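Local coordinates for protein phosphoribosylglycinamide synthetase (Anaerococcus prevotii, PDB 4DIM) that probably acts as an ATP-dependent ligase of the ATP-grasp superfamily, binding ATP and a metal ion to join its substrates, at residues A15-K24 and K43-E51; F209-T217 and V226-V234. All blocks are in the same frame, centred on the assembly; numbering follows the deposited sequence.

Interaction 1 of 2, residues A15-K24 and K43-E51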
loop_
_atom_site.group_PDB
_atom_site.type_symbol
_atom_site.label_atom_id
_atom_site.label_comp_id
_atom_site.label_asym_id
_atom_site.label_seq_id
_atom_site.Cartn_x
_atom_site.Cartn_y
_atom_site.Cartn_z
ATOM N N ALA A 15 1.433 14.125 5.674
ATOM C CA ALA A 15 0.159 14.850 5.593
ATOM C C ALA A 15 -0.220 15.171 4.161
ATOM O O ALA A 15 -0.685 16.269 3.901
ATOM C CB ALA A 15 0.202 16.105 6.434
ATOM N N GLY A 16 -0.150 14.173 3.279
ATOM C CA GLY A 16 -0.601 14.279 1.891
ATOM C C GLY A 16 -2.106 14.081 1.690
ATOM O O GLY A 16 -2.804 13.605 2.582
ATOM N N ARG A 17 -2.642 14.440 0.498
ATOM C CA ARG A 17 -4.096 14.250 0.194
ATOM C C ARG A 17 -4.556 12.809 0.511
ATOM O O ARG A 17 -5.612 12.616 1.112
ATOM C CB ARG A 17 -4.462 14.640 -1.268
ATOM C CG ARG A 17 -4.279 13.545 -2.330
ATOM C CD ARG A 17 -4.216 14.099 -3.756
ATOM N NE ARG A 17 -3.787 13.064 -4.708
ATOM C CZ ARG A 17 -3.516 13.264 -6.001
ATOM N NH1 ARG A 17 -3.628 14.480 -6.536
ATOM N NH2 ARG A 17 -3.132 12.248 -6.769
ATOM N N GLY A 18 -3.697 11.840 0.253
ATOM C CA GLY A 18 -4.002 10.445 0.553
ATOM C C GLY A 18 -3.916 10.047 2.008
ATOM O O GLY A 18 -3.954 8.855 2.296
ATOM N N GLN A 19 -3.796 11.004 2.954
ATOM C CA GLN A 19 -3.678 10.644 4.368
ATOM C C GLN A 19 -4.662 11.358 5.278
ATOM O O GLN A 19 -4.573 11.147 6.486
ATOM C CB GLN A 19 -2.271 10.923 4.808
ATOM C CG GLN A 19 -1.297 10.048 4.024
ATOM C CD GLN A 19 0.082 10.239 4.517
ATOM O OE1 GLN A 19 0.836 11.032 3.904
ATOM N NE2 GLN A 19 0.377 9.584 5.687
ATOM N N LEU A 20 -5.705 12.036 4.715
ATOM C CA LEU A 20 -6.660 12.775 5.530
ATOM C C LEU A 20 -7.654 11.908 6.305
ATOM O O LEU A 20 -8.306 12.434 7.204
ATOM C CB LEU A 20 -7.411 13.880 4.740
ATOM C CG LEU A 20 -8.344 13.599 3.566
ATOM C CD1 LEU A 20 -9.597 12.722 3.964
ATOM C CD2 LEU A 20 -8.831 14.941 2.978
ATOM N N GLY A 21 -7.756 10.624 5.994
ATOM C CA GLY A 21 -8.696 9.732 6.662
ATOM C C GLY A 21 -8.320 9.445 8.097
ATOM O O GLY A 21 -9.174 9.343 8.989
ATOM N N LEU A 22 -7.031 9.306 8.314
ATOM C CA LEU A 22 -6.526 9.067 9.639
ATOM C C LEU A 22 -6.582 10.339 10.493
ATOM O O LEU A 22 -6.823 10.245 11.698
ATOM C CB LEU A 22 -5.134 8.531 9.503
ATOM C CG LEU A 22 -4.449 8.068 10.716
ATOM C CD1 LEU A 22 -5.199 6.908 11.366
ATOM C CD2 LEU A 22 -3.089 7.650 10.364
ATOM N N TYR A 23 -6.418 11.519 9.879
ATOM C CA TYR A 23 -6.561 12.803 10.569
ATOM C C TYR A 23 -8.019 13.013 10.957
ATOM O O TYR A 23 -8.320 13.508 12.041
ATOM C CB TYR A 23 -6.063 13.969 9.692
ATOM C CG TYR A 23 -4.560 14.090 9.624
ATOM C CD1 TYR A 23 -3.851 14.826 10.577
ATOM C CD2 TYR A 23 -3.842 13.496 8.601
ATOM C CE1 TYR A 23 -2.460 14.927 10.531
ATOM C CE2 TYR A 23 -2.448 13.601 8.536
ATOM C CZ TYR A 23 -1.766 14.349 9.487
ATOM O OH TYR A 23 -0.398 14.427 9.481
ATOM N N LYS A 24 -8.923 12.625 10.081
ATOM C CA LYS A 24 -10.361 12.763 10.311
ATOM C C LYS A 24 -10.812 11.831 11.457
ATOM O O LYS A 24 -11.534 12.253 12.356
ATOM C CB LYS A 24 -11.125 12.446 9.006
ATOM C CG LYS A 24 -12.575 12.926 9.029
ATOM C CD LYS A 24 -13.483 12.187 8.044
ATOM C CE LYS A 24 -14.297 11.083 8.693
ATOM N NZ LYS A 24 -15.177 10.370 7.722
ATOM N N LYS A 43 -3.563 20.931 2.693
ATOM C CA LYS A 43 -4.238 21.908 3.564
ATOM C C LYS A 43 -5.383 21.261 4.411
ATOM O O LYS A 43 -5.316 21.378 5.639
ATOM C CB LYS A 43 -4.747 23.115 2.750
ATOM C CG LYS A 43 -3.614 23.998 2.190
ATOM C CD LYS A 43 -4.122 25.054 1.186
ATOM C CE LYS A 43 -3.153 25.393 0.067
ATOM N NZ LYS A 43 -2.106 26.362 0.482
ATOM N N PRO A 44 -6.370 20.515 3.835
ATOM C CA PRO A 44 -7.403 19.859 4.679
ATOM C C PRO A 44 -6.850 18.941 5.795
ATOM O O PRO A 44 -7.489 18.848 6.846
ATOM C CB PRO A 44 -8.219 19.043 3.677
ATOM C CG PRO A 44 -8.024 19.706 2.393
ATOM C CD PRO A 44 -6.645 20.301 2.402
ATOM N N CYS A 45 -5.673 18.281 5.593
ATOM C CA CYS A 45 -5.015 17.482 6.648
ATOM C C CYS A 45 -4.528 18.441 7.743
ATOM O O CYS A 45 -4.747 18.184 8.928
ATOM C CB CYS A 45 -3.856 16.647 6.094
ATOM S SG CYS A 45 -4.339 15.321 4.943
ATOM N N LEU A 46 -3.889 19.571 7.327
ATOM C CA LEU A 46 -3.368 20.612 8.234
ATOM C C LEU A 46 -4.502 21.351 8.940
ATOM O O LEU A 46 -4.303 21.851 10.050
ATOM C CB LEU A 46 -2.481 21.637 7.484
ATOM C CG LEU A 46 -1.224 21.110 6.760
ATOM C CD1 LEU A 46 -0.357 22.266 6.271
ATOM C CD2 LEU A 46 -0.425 20.155 7.629
ATOM N N ASN A 47 -5.677 21.433 8.305
ATOM C CA ASN A 47 -6.831 22.071 8.921
ATOM C C ASN A 47 -7.516 21.079 9.884
ATOM O O ASN A 47 -8.229 21.514 10.786
ATOM C CB ASN A 47 -7.772 22.628 7.858
ATOM C CG ASN A 47 -7.141 23.808 7.116
ATOM O OD1 ASN A 47 -6.642 24.772 7.726
ATOM N ND2 ASN A 47 -7.134 23.770 5.782
ATOM N N LEU A 48 -7.260 19.761 9.729
ATOM C CA LEU A 48 -7.716 18.731 10.675
ATOM C C LEU A 48 -6.724 18.638 11.825
ATOM O O LEU A 48 -7.141 18.363 12.955
ATOM C CB LEU A 48 -7.863 17.333 10.027
ATOM C CG LEU A 48 -9.121 17.059 9.197
ATOM C CD1 LEU A 48 -8.904 15.846 8.252
ATOM C CD2 LEU A 48 -10.334 16.828 10.105
ATOM N N ALA A 49 -5.403 18.833 11.538
ATOM C CA ALA A 49 -4.351 18.748 12.566
ATOM C C ALA A 49 -4.398 19.893 13.547
ATOM O O ALA A 49 -4.579 21.046 13.149
ATOM C CB ALA A 49 -2.969 18.691 11.936
ATOM N N ASP A 50 -4.208 19.574 14.833
ATOM C CA ASP A 50 -4.156 20.572 15.905
ATOM C C ASP A 50 -2.756 21.248 15.940
ATOM O O ASP A 50 -2.656 22.439 16.236
ATOM C CB ASP A 50 -4.467 19.930 17.271
ATOM C CG ASP A 50 -5.846 19.318 17.395
ATOM O OD1 ASP A 50 -6.320 18.730 16.407
ATOM O OD2 ASP A 50 -6.430 19.378 18.510
ATOM N N GLU A 51 -1.695 20.475 15.637
ATOM C CA GLU A 51 -0.300 20.917 15.628
ATOM C C GLU A 51 0.406 20.502 14.324
ATOM O O GLU A 51 -0.053 19.592 13.642
ATOM C CB GLU A 51 0.432 20.255 16.817
ATOM C CG GLU A 51 1.400 21.119 17.586
ATOM C CD GLU A 51 1.665 20.539 18.961
ATOM O OE1 GLU A 51 0.688 20.394 19.732
ATOM O OE2 GLU A 51 2.830 20.177 19.250
#
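P44, in the first turn of helix 43-48, meets L20 at the outer margin of the contact, its ring CB lying 4.2 Å from CD2 of L20. One residue on, C45 fills the middle of the interface. Its SG stands anti to the carbonyl carbon (chi1 -67°), a rotation that sends the sulfur into the angle between the loop and the start of helix 20-29, where SG is 3.4 Å from CB of L20 and close beside O of G16. That carbonyl accepts the backbone N-H of Q19. CB of C45 covers one face of the Y23 ring as a CH-pi contact, 4.3 Å from the ring centroid and 21° off the ring normal, while SG addresses the same ring obliquely. CB of C45 also meets CB of A15, 4.1 Å away.

Both helices belong to successive beta-alpha-beta crossovers of a Rossmann-like parallel sheet, and they run side by side, their axes 9.2 Å apart and inclined by 17°. G16 and G18 in the turn and G21 in the first turn of helix 20-29 have a spacing resembling the glycine-rich GxGxxG pattern.

L46 starts out from the contact, but its CD2 bends back to within 4.3 Å of CB of A15. At L48 the branch ending in CD1 lies over the backbone of the first helix: CD1 is 3.7 Å from CB of Y23 and also touches O of L20 and CB of K24. A49 follows, its CB reaching CE1 of Y23 at 4.0 Å from an oblique direction. Beyond this apolar grip the Y23 hydroxyl is hydrogen-bonded to O of G14, and the ring also rests on A35 of strand 32-37.

Interaction 2 of 2, residues F209-T217 and V226-V234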
loop_
_atom_site.group_PDB
_atom_site.type_symbol
_atom_site.label_atom_id
_atom_site.label_comp_id
_atom_site.label_asym_id
_atom_site.label_seq_id
_atom_site.Cartn_x
_atom_site.Cartn_y
_atom_site.Cartn_z
ATOM N N PHE A 209 -7.616 -10.309 10.226
ATOM C CA PHE A 209 -8.119 -10.701 8.925
ATOM C C PHE A 209 -7.047 -10.624 7.842
ATOM O O PHE A 209 -5.971 -10.083 8.038
ATOM C CB PHE A 209 -9.317 -9.798 8.528
ATOM C CG PHE A 209 -8.944 -8.355 8.309
ATOM C CD1 PHE A 209 -8.446 -7.928 7.095
ATOM C CD2 PHE A 209 -9.112 -7.421 9.313
ATOM C CE1 PHE A 209 -8.093 -6.609 6.904
ATOM C CE2 PHE A 209 -8.725 -6.110 9.126
ATOM C CZ PHE A 209 -8.231 -5.711 7.918
ATOM N N VAL A 210 -7.371 -11.190 6.702
ATOM C CA VAL A 210 -6.637 -11.071 5.458
ATOM C C VAL A 210 -7.730 -10.854 4.414
ATOM O O VAL A 210 -8.633 -11.685 4.266
ATOM C CB VAL A 210 -5.660 -12.210 5.112
ATOM C CG1 VAL A 210 -4.838 -11.843 3.889
ATOM C CG2 VAL A 210 -4.731 -12.498 6.281
HETATM N N MSE A 211 -7.716 -9.669 3.795
HETATM C CA MSE A 211 -8.715 -9.318 2.809
HETATM C C MSE A 211 -8.094 -9.186 1.412
HETATM O O MSE A 211 -7.620 -8.109 1.062
HETATM C CB MSE A 211 -9.404 -8.001 3.194
HETATM C CG MSE A 211 -10.650 -7.698 2.323
HETATM SE SE MSE A 211 -11.188 -5.852 2.504
HETATM C CE MSE A 211 -9.883 -5.182 1.449
ATOM N N PRO A 212 -8.225 -10.219 0.557
ATOM C CA PRO A 212 -7.759 -10.084 -0.834
ATOM C C PRO A 212 -8.507 -8.988 -1.586
ATOM O O PRO A 212 -9.631 -8.657 -1.248
ATOM C CB PRO A 212 -8.035 -11.476 -1.436
ATOM C CG PRO A 212 -8.044 -12.385 -0.263
ATOM C CD PRO A 212 -8.633 -11.608 0.854
ATOM N N HIS A 213 -7.847 -8.371 -2.561
ATOM C CA HIS A 213 -8.494 -7.320 -3.345
ATOM C C HIS A 213 -7.913 -7.217 -4.749
ATOM O O HIS A 213 -6.768 -7.614 -5.030
ATOM C CB HIS A 213 -8.463 -5.939 -2.648
ATOM C CG HIS A 213 -7.117 -5.491 -2.200
ATOM N ND1 HIS A 213 -6.214 -4.920 -3.086
ATOM C CD2 HIS A 213 -6.577 -5.495 -0.957
ATOM C CE1 HIS A 213 -5.131 -4.673 -2.376
ATOM N NE2 HIS A 213 -5.316 -4.978 -1.077
ATOM N N GLY A 214 -8.761 -6.742 -5.637
ATOM C CA GLY A 214 -8.416 -6.591 -7.036
ATOM C C GLY A 214 -7.673 -5.306 -7.256
ATOM O O GLY A 214 -7.882 -4.341 -6.522
ATOM N N ASP A 215 -6.773 -5.311 -8.240
ATOM C CA ASP A 215 -5.910 -4.178 -8.553
ATOM C C ASP A 215 -6.081 -3.754 -10.014
ATOM O O ASP A 215 -5.580 -4.430 -10.907
ATOM C CB ASP A 215 -4.435 -4.568 -8.273
ATOM C CG ASP A 215 -4.030 -4.816 -6.800
ATOM O OD1 ASP A 215 -4.870 -4.564 -5.880
ATOM O OD2 ASP A 215 -2.858 -5.217 -6.564
ATOM N N GLU A 216 -6.817 -2.644 -10.261
ATOM C CA GLU A 216 -6.974 -2.078 -11.623
ATOM C C GLU A 216 -5.787 -1.156 -11.914
ATOM O O GLU A 216 -5.302 -0.447 -11.029
ATOM C CB GLU A 216 -8.289 -1.350 -11.796
ATOM C CG GLU A 216 -9.475 -2.284 -11.778
ATOM C CD GLU A 216 -10.822 -1.595 -11.749
ATOM O OE1 GLU A 216 -10.852 -0.366 -11.507
ATOM O OE2 GLU A 216 -11.852 -2.277 -11.973
ATOM N N THR A 217 -5.273 -1.215 -13.122
ATOM C CA THR A 217 -4.061 -0.459 -13.419
ATOM C C THR A 217 -4.149 0.253 -14.810
ATOM O O THR A 217 -4.995 -0.085 -15.643
ATOM C CB THR A 217 -2.880 -1.462 -13.277
ATOM O OG1 THR A 217 -1.710 -0.796 -12.809
ATOM C CG2 THR A 217 -2.611 -2.251 -14.536
ATOM N N VAL A 226 -4.756 2.406 -10.544
ATOM C CA VAL A 226 -5.875 3.358 -10.742
ATOM C C VAL A 226 -7.218 2.858 -10.184
ATOM O O VAL A 226 -8.216 3.577 -10.258
ATOM C CB VAL A 226 -6.024 3.733 -12.220
ATOM C CG1 VAL A 226 -4.731 4.305 -12.757
ATOM C CG2 VAL A 226 -6.470 2.537 -13.043
ATOM N N GLY A 227 -7.243 1.673 -9.608
ATOM C CA GLY A 227 -8.470 1.174 -9.014
ATOM C C GLY A 227 -8.269 -0.047 -8.145
ATOM O O GLY A 227 -7.303 -0.808 -8.305
ATOM N N HIS A 228 -9.194 -0.209 -7.200
ATOM C CA HIS A 228 -9.210 -1.335 -6.290
ATOM C C HIS A 228 -10.638 -1.778 -6.117
ATOM O O HIS A 228 -11.563 -0.988 -6.330
ATOM C CB HIS A 228 -8.555 -0.995 -4.936
ATOM C CG HIS A 228 -7.076 -0.817 -5.044
ATOM N ND1 HIS A 228 -6.231 -1.891 -5.233
ATOM C CD2 HIS A 228 -6.344 0.308 -5.046
ATOM C CE1 HIS A 228 -5.024 -1.394 -5.316
ATOM N NE2 HIS A 228 -5.046 -0.072 -5.230
ATOM N N TYR A 229 -10.822 -3.056 -5.771
ATOM C CA TYR A 229 -12.155 -3.553 -5.543
ATOM C C TYR A 229 -12.156 -4.765 -4.681
ATOM O O TYR A 229 -11.192 -5.486 -4.589
ATOM C CB TYR A 229 -12.884 -3.862 -6.868
ATOM C CG TYR A 229 -12.210 -4.894 -7.742
ATOM C CD1 TYR A 229 -11.343 -4.509 -8.764
ATOM C CD2 TYR A 229 -12.508 -6.254 -7.613
ATOM C CE1 TYR A 229 -10.736 -5.454 -9.592
ATOM C CE2 TYR A 229 -11.925 -7.204 -8.442
ATOM C CZ TYR A 229 -11.052 -6.799 -9.448
ATOM O OH TYR A 229 -10.379 -7.713 -10.215
ATOM N N VAL A 230 -13.304 -5.002 -4.098
ATOM C CA VAL A 230 -13.614 -6.185 -3.312
ATOM C C VAL A 230 -14.991 -6.602 -3.759
ATOM O O VAL A 230 -15.803 -5.750 -4.127
ATOM C CB VAL A 230 -13.513 -6.022 -1.775
ATOM C CG1 VAL A 230 -12.063 -5.917 -1.330
ATOM C CG2 VAL A 230 -14.337 -4.844 -1.266
ATOM N N PRO A 231 -15.254 -7.906 -3.849
ATOM C CA PRO A 231 -14.366 -9.034 -3.564
ATOM C C PRO A 231 -13.583 -9.410 -4.805
ATOM O O PRO A 231 -13.960 -9.085 -5.940
ATOM C CB PRO A 231 -15.355 -10.119 -3.150
ATOM C CG PRO A 231 -16.517 -9.889 -4.083
ATOM C CD PRO A 231 -16.571 -8.387 -4.326
ATOM N N LEU A 232 -12.483 -10.104 -4.579
ATOM C CA LEU A 232 -11.611 -10.601 -5.655
ATOM C C LEU A 232 -12.301 -11.782 -6.319
ATOM O O LEU A 232 -12.786 -12.666 -5.609
ATOM C CB LEU A 232 -10.255 -11.007 -5.046
ATOM C CG LEU A 232 -9.180 -11.393 -6.016
ATOM C CD1 LEU A 232 -8.755 -10.188 -6.889
ATOM C CD2 LEU A 232 -8.021 -12.039 -5.282
ATOM N N ASP A 233 -12.397 -11.784 -7.656
ATOM C CA ASP A 233 -13.069 -12.877 -8.359
ATOM C C ASP A 233 -12.103 -14.051 -8.585
ATOM O O ASP A 233 -11.466 -14.201 -9.649
ATOM C CB ASP A 233 -13.704 -12.438 -9.681
ATOM C CG ASP A 233 -14.515 -13.563 -10.325
ATOM O OD1 ASP A 233 -14.202 -13.937 -11.480
ATOM O OD2 ASP A 233 -15.412 -14.126 -9.639
ATOM N N VAL A 234 -12.013 -14.881 -7.542
ATOM C CA VAL A 234 -11.231 -16.111 -7.525
ATOM C C VAL A 234 -12.002 -17.153 -6.744
ATOM O O VAL A 234 -12.923 -16.822 -5.985
ATOM C CB VAL A 234 -9.821 -15.891 -6.928
ATOM C CG1 VAL A 234 -8.931 -15.086 -7.873
ATOM C CG2 VAL A 234 -9.887 -15.241 -5.542
#
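Y229 lays its ring flat over G214 across an antiparallel beta hairpin, strands 206-219 and 223-230, in the large antiparallel sheet; both strands lie within the family's ATP-grasp range. CG of Y229 stands between its backbone N and carbonyl carbon (chi1 60°), which folds the ring back across the neighbouring strand. CA of G214 sits 3.6 Å from the ring centroid, 15° off the normal, and the glycine has no side chain to hold the ring away. The E216 side chain crosses that of Y229 at about a right angle, its CG 4.1 Å from CE1 of Y229, while its carboxylate continues to a salt bridge with R327.

H213, D215 and H228 gather on the other face of the hairpin. ND1 of H228 donates to O of G214 at 3.2 Å. That oxygen is held from opposite faces of its plane, by ND1 of H228 and by N of Y229. ND1 of H228 also makes a weak bond, 3.1 Å long, to OD1 of D215, which lies at the ring's edge with the carboxylate plane turned 89° from the imidazole. H213 sends a weak bond from its own ND1 to that OD1, and its ring meets the H228 ring obliquely. A leucine in place of H228 would probably leave OD1 of D215 with just the weak H213 bond among these side chains and strip one donor from O of G214.

Around M211 and P212, selenomethionine M211 crosses V230 at about a right angle, its CE 3.6 Å from CG1 of V230, and L232 lays CD2 against CB of P212. Where T217 and V226 meet, V226 and G227 both face E216, a classic beta bulge: V226 N is 2.9 Å from O of E216, and G227 N approaches that oxygen from the same face of its carbonyl plane.

In the fold
From the N terminus, strand 9-13 leads into interaction 1, which closes a short loop: the 18 residues between its segments finish helix 20-29, run through strand 32-37 and return to helix 43-48. It ties together neighbouring crossover helices of the four-stranded parallel sheet. The chain then completes that sheet, passes through the small antiparallel sheet and enters the large one at strand 194-203 before interaction 2 opens. There the eight residues between F209-T217 and V226-V234 form the hairpin end, and the contact joins adjacent strands of that large sheet. The loops follow in series, neither nesting nor crossing. The centres of interaction 1 and interaction 2 lie about 26 Å apart, their nearest atoms about 10 Å.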